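Local structure of Alpha/beta hydrolase fold protein (Sphaerobacter thermophilus, 3R0V) at residues E227-D230 with N234-Y237; D133-L138 with Y187-M192. The protein is probably a hydrolase of the alpha/beta hydrolase fold, whose substrate is not established and whose pocket holds D-malate in this crystal. One frame throughout, in Å; residues are numbered along the deposited sequence.

Contact 1: residues E227-D230 with N234-Y237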
loop_
_atom_site.group_PDB
_atom_site.type_symbol
_atom_site.label_atom_id
_atom_site.label_comp_id
_atom_site.label_asym_id
_atom_site.label_seq_id
_atom_site.Cartn_x
_atom_site.Cartn_y
_atom_site.Cartn_z
ATOM N N GLU A 227 4.489 -15.638 6.936
ATOM C CA GLU A 227 5.746 -15.922 6.261
ATOM C C GLU A 227 6.639 -14.682 6.247
ATOM O O GLU A 227 7.834 -14.784 6.490
ATOM C CB GLU A 227 5.548 -16.431 4.839
ATOM C CG GLU A 227 6.895 -16.676 4.147
ATOM C CD GLU A 227 6.794 -17.451 2.838
ATOM O OE1 GLU A 227 5.971 -18.391 2.744
ATOM O OE2 GLU A 227 7.559 -17.123 1.902
ATOM N N LEU A 228 6.071 -13.514 5.963
ATOM C CA LEU A 228 6.874 -12.289 5.953
ATOM C C LEU A 228 7.479 -12.029 7.327
ATOM O O LEU A 228 8.640 -11.623 7.433
ATOM C CB LEU A 228 6.040 -11.087 5.533
ATOM C CG LEU A 228 5.739 -11.022 4.038
ATOM C CD1 LEU A 228 4.668 -9.987 3.743
ATOM C CD2 LEU A 228 7.007 -10.700 3.267
ATOM N N ALA A 229 6.702 -12.254 8.382
ATOM C CA ALA A 229 7.195 -11.985 9.735
ATOM C C ALA A 229 8.253 -12.990 10.169
ATOM O O ALA A 229 8.960 -12.764 11.154
ATOM C CB ALA A 229 6.042 -11.947 10.731
ATOM N N ASP A 230 8.366 -14.091 9.434
ATOM C CA ASP A 230 9.419 -15.069 9.682
ATOM C C ASP A 230 10.657 -14.748 8.831
ATOM O O ASP A 230 11.798 -14.855 9.296
ATOM C CB ASP A 230 8.899 -16.484 9.389
ATOM C CG ASP A 230 9.889 -17.569 9.778
ATOM O OD1 ASP A 230 10.047 -17.828 10.990
ATOM O OD2 ASP A 230 10.498 -18.176 8.874
ATOM N N ASN A 234 13.858 -9.088 11.976
ATOM C CA ASN A 234 13.384 -8.409 13.166
ATOM C C ASN A 234 11.931 -7.990 13.025
ATOM O O ASN A 234 11.606 -6.801 13.102
ATOM C CB ASN A 234 14.297 -7.229 13.498
ATOM C CG ASN A 234 15.763 -7.648 13.593
ATOM O OD1 ASN A 234 16.111 -8.558 14.351
ATOM N ND2 ASN A 234 16.619 -7.009 12.799
ATOM N N ALA A 235 11.061 -8.980 12.826
ATOM C CA ALA A 235 9.659 -8.693 12.543
ATOM C C ALA A 235 8.705 -9.385 13.488
ATOM O O ALA A 235 8.920 -10.530 13.888
ATOM C CB ALA A 235 9.318 -9.077 11.122
ATOM N N ARG A 236 7.636 -8.682 13.831
ATOM C CA ARG A 236 6.549 -9.299 14.578
ATOM C C ARG A 236 5.281 -9.314 13.749
ATOM O O ARG A 236 5.132 -8.542 12.794
ATOM C CB ARG A 236 6.291 -8.551 15.874
ATOM C CG ARG A 236 7.398 -8.706 16.903
ATOM C CD ARG A 236 6.993 -8.018 18.188
ATOM N NE ARG A 236 8.060 -8.012 19.183
ATOM C CZ ARG A 236 7.940 -7.460 20.385
ATOM N NH1 ARG A 236 6.799 -6.876 20.731
ATOM N NH2 ARG A 236 8.954 -7.489 21.241
ATOM N N TYR A 237 4.362 -10.186 14.139
ATOM C CA TYR A 237 3.125 -10.417 13.408
ATOM C C TYR A 237 1.943 -10.166 14.338
ATOM O O TYR A 237 1.789 -10.850 15.352
ATOM C CB TYR A 237 3.128 -11.868 12.894
ATOM C CG TYR A 237 1.835 -12.388 12.313
ATOM C CD1 TYR A 237 0.922 -11.548 11.674
ATOM C CD2 TYR A 237 1.525 -13.740 12.406
ATOM C CE1 TYR A 237 -0.265 -12.055 11.147
ATOM C CE2 TYR A 237 0.358 -14.247 11.891
ATOM C CZ TYR A 237 -0.537 -13.408 11.260
ATOM O OH TYR A 237 -1.706 -13.935 10.747
#

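Contact 2: residues D133-L138 with Y187-M192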
loop_
_atom_site.group_PDB
_atom_site.type_symbol
_atom_site.label_atom_id
_atom_site.label_comp_id
_atom_site.label_asym_id
_atom_site.label_seq_id
_atom_site.Cartn_x
_atom_site.Cartn_y
_atom_site.Cartn_z
ATOM N N ASP A 133 -4.221 -14.164 -18.115
ATOM C CA ASP A 133 -4.403 -13.011 -19.000
ATOM C C ASP A 133 -4.731 -11.722 -18.239
ATOM O O ASP A 133 -5.204 -10.747 -18.825
ATOM C CB ASP A 133 -5.473 -13.301 -20.067
ATOM C CG ASP A 133 -6.875 -13.439 -19.484
ATOM O OD1 ASP A 133 -7.015 -13.840 -18.312
ATOM O OD2 ASP A 133 -7.851 -13.152 -20.207
ATOM N N TYR A 134 -4.461 -11.714 -16.939
ATOM C CA TYR A 134 -4.821 -10.568 -16.107
ATOM C C TYR A 134 -4.336 -9.228 -16.669
ATOM O O TYR A 134 -5.119 -8.295 -16.822
ATOM C CB TYR A 134 -4.292 -10.749 -14.679
ATOM C CG TYR A 134 -4.622 -9.579 -13.785
ATOM C CD1 TYR A 134 -5.852 -9.509 -13.136
ATOM C CD2 TYR A 134 -3.726 -8.521 -13.618
ATOM C CE1 TYR A 134 -6.176 -8.426 -12.331
ATOM C CE2 TYR A 134 -4.043 -7.431 -12.802
ATOM C CZ TYR A 134 -5.271 -7.391 -12.175
ATOM O OH TYR A 134 -5.597 -6.319 -11.376
ATOM N N GLN A 135 -3.055 -9.124 -16.994
ATOM C CA GLN A 135 -2.509 -7.857 -17.474
ATOM C C GLN A 135 -3.181 -7.419 -18.777
ATOM O O GLN A 135 -3.555 -6.263 -18.936
ATOM C CB GLN A 135 -0.991 -7.976 -17.666
ATOM C CG GLN A 135 -0.309 -6.748 -18.259
ATOM C CD GLN A 135 1.194 -6.937 -18.390
ATOM O OE1 GLN A 135 1.746 -7.937 -17.937
ATOM N NE2 GLN A 135 1.860 -5.971 -19.009
ATOM N N THR A 136 -3.338 -8.362 -19.696
ATOM C CA THR A 136 -3.950 -8.089 -20.985
ATOM C C THR A 136 -5.400 -7.627 -20.816
ATOM O O THR A 136 -5.836 -6.667 -21.457
ATOM C CB THR A 136 -3.893 -9.336 -21.891
ATOM O OG1 THR A 136 -2.525 -9.727 -22.060
ATOM C CG2 THR A 136 -4.514 -9.053 -23.256
ATOM N N ARG A 137 -6.149 -8.308 -19.956
ATOM C CA ARG A 137 -7.557 -7.969 -19.778
ATOM C C ARG A 137 -7.724 -6.611 -19.097
ATOM O O ARG A 137 -8.562 -5.805 -19.500
ATOM C CB ARG A 137 -8.273 -9.079 -18.997
ATOM C CG ARG A 137 -9.704 -8.771 -18.615
ATOM C CD ARG A 137 -10.591 -8.518 -19.830
ATOM N NE ARG A 137 -11.976 -8.368 -19.405
ATOM C CZ ARG A 137 -12.986 -8.130 -20.234
ATOM N NH1 ARG A 137 -12.758 -8.006 -21.535
ATOM N NH2 ARG A 137 -14.219 -8.009 -19.762
ATOM N N LEU A 138 -6.931 -6.363 -18.058
ATOM C CA LEU A 138 -6.974 -5.092 -17.365
ATOM C C LEU A 138 -6.685 -3.945 -18.337
ATOM O O LEU A 138 -7.388 -2.935 -18.351
ATOM C CB LEU A 138 -5.969 -5.099 -16.217
ATOM C CG LEU A 138 -5.790 -3.783 -15.459
ATOM C CD1 LEU A 138 -7.099 -3.321 -14.844
ATOM C CD2 LEU A 138 -4.685 -3.939 -14.397
ATOM N N TYR A 187 0.153 -0.161 -12.414
ATOM C CA TYR A 187 1.312 0.214 -11.605
ATOM C C TYR A 187 1.409 -0.695 -10.388
ATOM O O TYR A 187 2.489 -1.190 -10.053
ATOM C CB TYR A 187 1.197 1.655 -11.124
ATOM C CG TYR A 187 1.177 2.711 -12.203
ATOM C CD1 TYR A 187 1.331 2.386 -13.540
ATOM C CD2 TYR A 187 1.052 4.053 -11.859
ATOM C CE1 TYR A 187 1.331 3.377 -14.519
ATOM C CE2 TYR A 187 1.058 5.040 -12.814
ATOM C CZ TYR A 187 1.194 4.698 -14.145
ATOM O OH TYR A 187 1.203 5.692 -15.104
ATOM N N ASP A 188 0.281 -0.918 -9.720
ATOM C CA ASP A 188 0.287 -1.805 -8.567
ATOM C C ASP A 188 0.578 -3.247 -8.966
ATOM O O ASP A 188 1.238 -3.978 -8.225
ATOM C CB ASP A 188 -0.997 -1.641 -7.766
ATOM C CG ASP A 188 -0.978 -0.352 -6.957
ATOM O OD1 ASP A 188 -1.680 0.610 -7.305
ATOM O OD2 ASP A 188 -0.186 -0.292 -5.988
ATOM N N HIS A 189 0.119 -3.659 -10.146
ATOM C CA HIS A 189 0.478 -4.986 -10.623
ATOM C C HIS A 189 2.003 -5.102 -10.776
ATOM O O HIS A 189 2.609 -6.096 -10.362
ATOM C CB HIS A 189 -0.235 -5.288 -11.940
ATOM C CG HIS A 189 0.008 -6.679 -12.448
ATOM N ND1 HIS A 189 -0.270 -7.056 -13.744
ATOM C CD2 HIS A 189 0.520 -7.774 -11.839
ATOM C CE1 HIS A 189 0.048 -8.329 -13.907
ATOM N NE2 HIS A 189 0.532 -8.788 -12.767
ATOM N N ALA A 190 2.631 -4.068 -11.329
ATOM C CA ALA A 190 4.084 -4.072 -11.475
ATOM C C ALA A 190 4.823 -4.115 -10.130
ATOM O O ALA A 190 5.816 -4.831 -9.981
ATOM C CB ALA A 190 4.536 -2.864 -12.306
ATOM N N VAL A 191 4.343 -3.343 -9.158
ATOM C CA VAL A 191 4.929 -3.350 -7.821
ATOM C C VAL A 191 4.910 -4.771 -7.244
ATOM O O VAL A 191 5.905 -5.247 -6.687
ATOM C CB VAL A 191 4.158 -2.405 -6.885
ATOM C CG1 VAL A 191 4.542 -2.658 -5.416
ATOM C CG2 VAL A 191 4.393 -0.955 -7.293
HETATM N N MSE A 192 3.773 -5.444 -7.389
HETATM C CA MSE A 192 3.573 -6.756 -6.788
HETATM C C MSE A 192 4.187 -7.915 -7.577
HETATM O O MSE A 192 4.250 -9.031 -7.078
HETATM C CB MSE A 192 2.069 -6.997 -6.535
HETATM C CG MSE A 192 1.480 -6.024 -5.507
HETATM SE SE MSE A 192 2.384 -6.090 -3.779
HETATM C CE MSE A 192 2.230 -8.003 -3.525
#

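Contact 1: residues E227-D230 with N234-Y237
Ala229 sets its methyl group against Tyr237, CB to CB at 3.6 Å, and this is the closest approach between side chains of residues 227-230 and 234-237. Ala229 CB also lies 4.1 Å from Arg236 C, so it rests on the strand backbone as well as on the first side-chain carbon of the tyrosine. Ala235 packs its CB back against the helix, 3.7 Å from Ala229 O, while Ala229 CB and Ala235 CB are 4.4 Å apart. With CA atoms of Ala229 and Ala235 just 5.0 Å from each other, helix and strand meet almost backbone to backbone, a spacing that the small alanine side chains on both sides would allow. Tyr237 gives the contact little beyond its CB. Its CG is anti to the backbone N (chi1 170°), which carries the ring away from Ala229 and along the helix, where it touches Arg222 and Ala225; the hydroxyl at its far end is hydrogen-bonded to Asp213. Further out, the strand and the residue before it are held in the central sheet by backbone hydrogen bonds of Asn234 and Arg236 with Thr209 and of Arg236 with Val211, and the side-chain ND2 of Asn234 is hydrogen-bonded to Ser206 O. Strand 209-213, helix 219-231 and strand 235-239 form a beta-alpha-beta unit, and this contact lies where the helix passes, through a short connection, into the outermost strand. Between the two segments the side chains offer methyl and methylene carbons alone, so the fit here depends on shape and close van der Waals approach.

Contact 2: residues D133-L138 with Y187-M192
Two helices of the all-helical region between strands 111-117 and 209-213 of this alpha/beta hydrolase, the position where the family commonly carries its cap, meet here through a T-shaped (edge-to-face) aromatic pair. Tyr134, in the first turn of helix 134-143, turns the edge of its ring to the face of His189 on helix 185-192. The planes stand at 89° and the centroids are 5.2 Å apart. Tyr134 CD2 lies over the imidazole near its rim, 3.8 Å from His189 ND1, with CE2 following at 3.9 Å from the same nitrogen. Gln135 comes to the imidazole in another way: its CB sits at the ring edge, close to the plane, 3.9 Å from His189 CE1. One histidine is therefore met over a face and along an edge by consecutive residues of the facing helix. The nearest CA atoms, of Gln135 and His189, are 8.0 Å apart, and the imidazole bridges the distance between the helices because its CG is anti to the backbone N (chi1 -176°), sending the ring out from its own helix. An alanine in place of His189 would remove the whole imidazole, and the Tyr134 edge and Gln135 CB would probably lose their common partner, leaving the two segments scarcely in touch. Tyr134 is buried and has further aromatic company, with Tyr153 meeting its ring at a shallow angle and Phe154 of helix 147-158 touching it. Asp188, next to His189 in the chain, faces the pocket, where OD1 forms a salt bridge with Arg60, and OD2 is shared between a salt bridge to Arg57 and a hydrogen bond to Ser96 OG.

Overall arrangement
Contact 1 belongs to the core beta-alpha-beta architecture at the edge of the central sheet, contact 2 to the helices over the malate pocket; their centres are 27 Å apart, and although their nearest atoms approach to about 8 Å, they do not touch. Contact 2 is the nearer to the binding site: the Tyr134 side chain is about 9 Å from the bound D-malate and about 8 Å from the side chain of Ala32, while that of His189 is about 9 Å from that of Ser96. A glycerol, probably from the crystallisation liquor, lies about 3 Å from the Tyr134 side chain. Contact 1 lies away from the malate-binding residues.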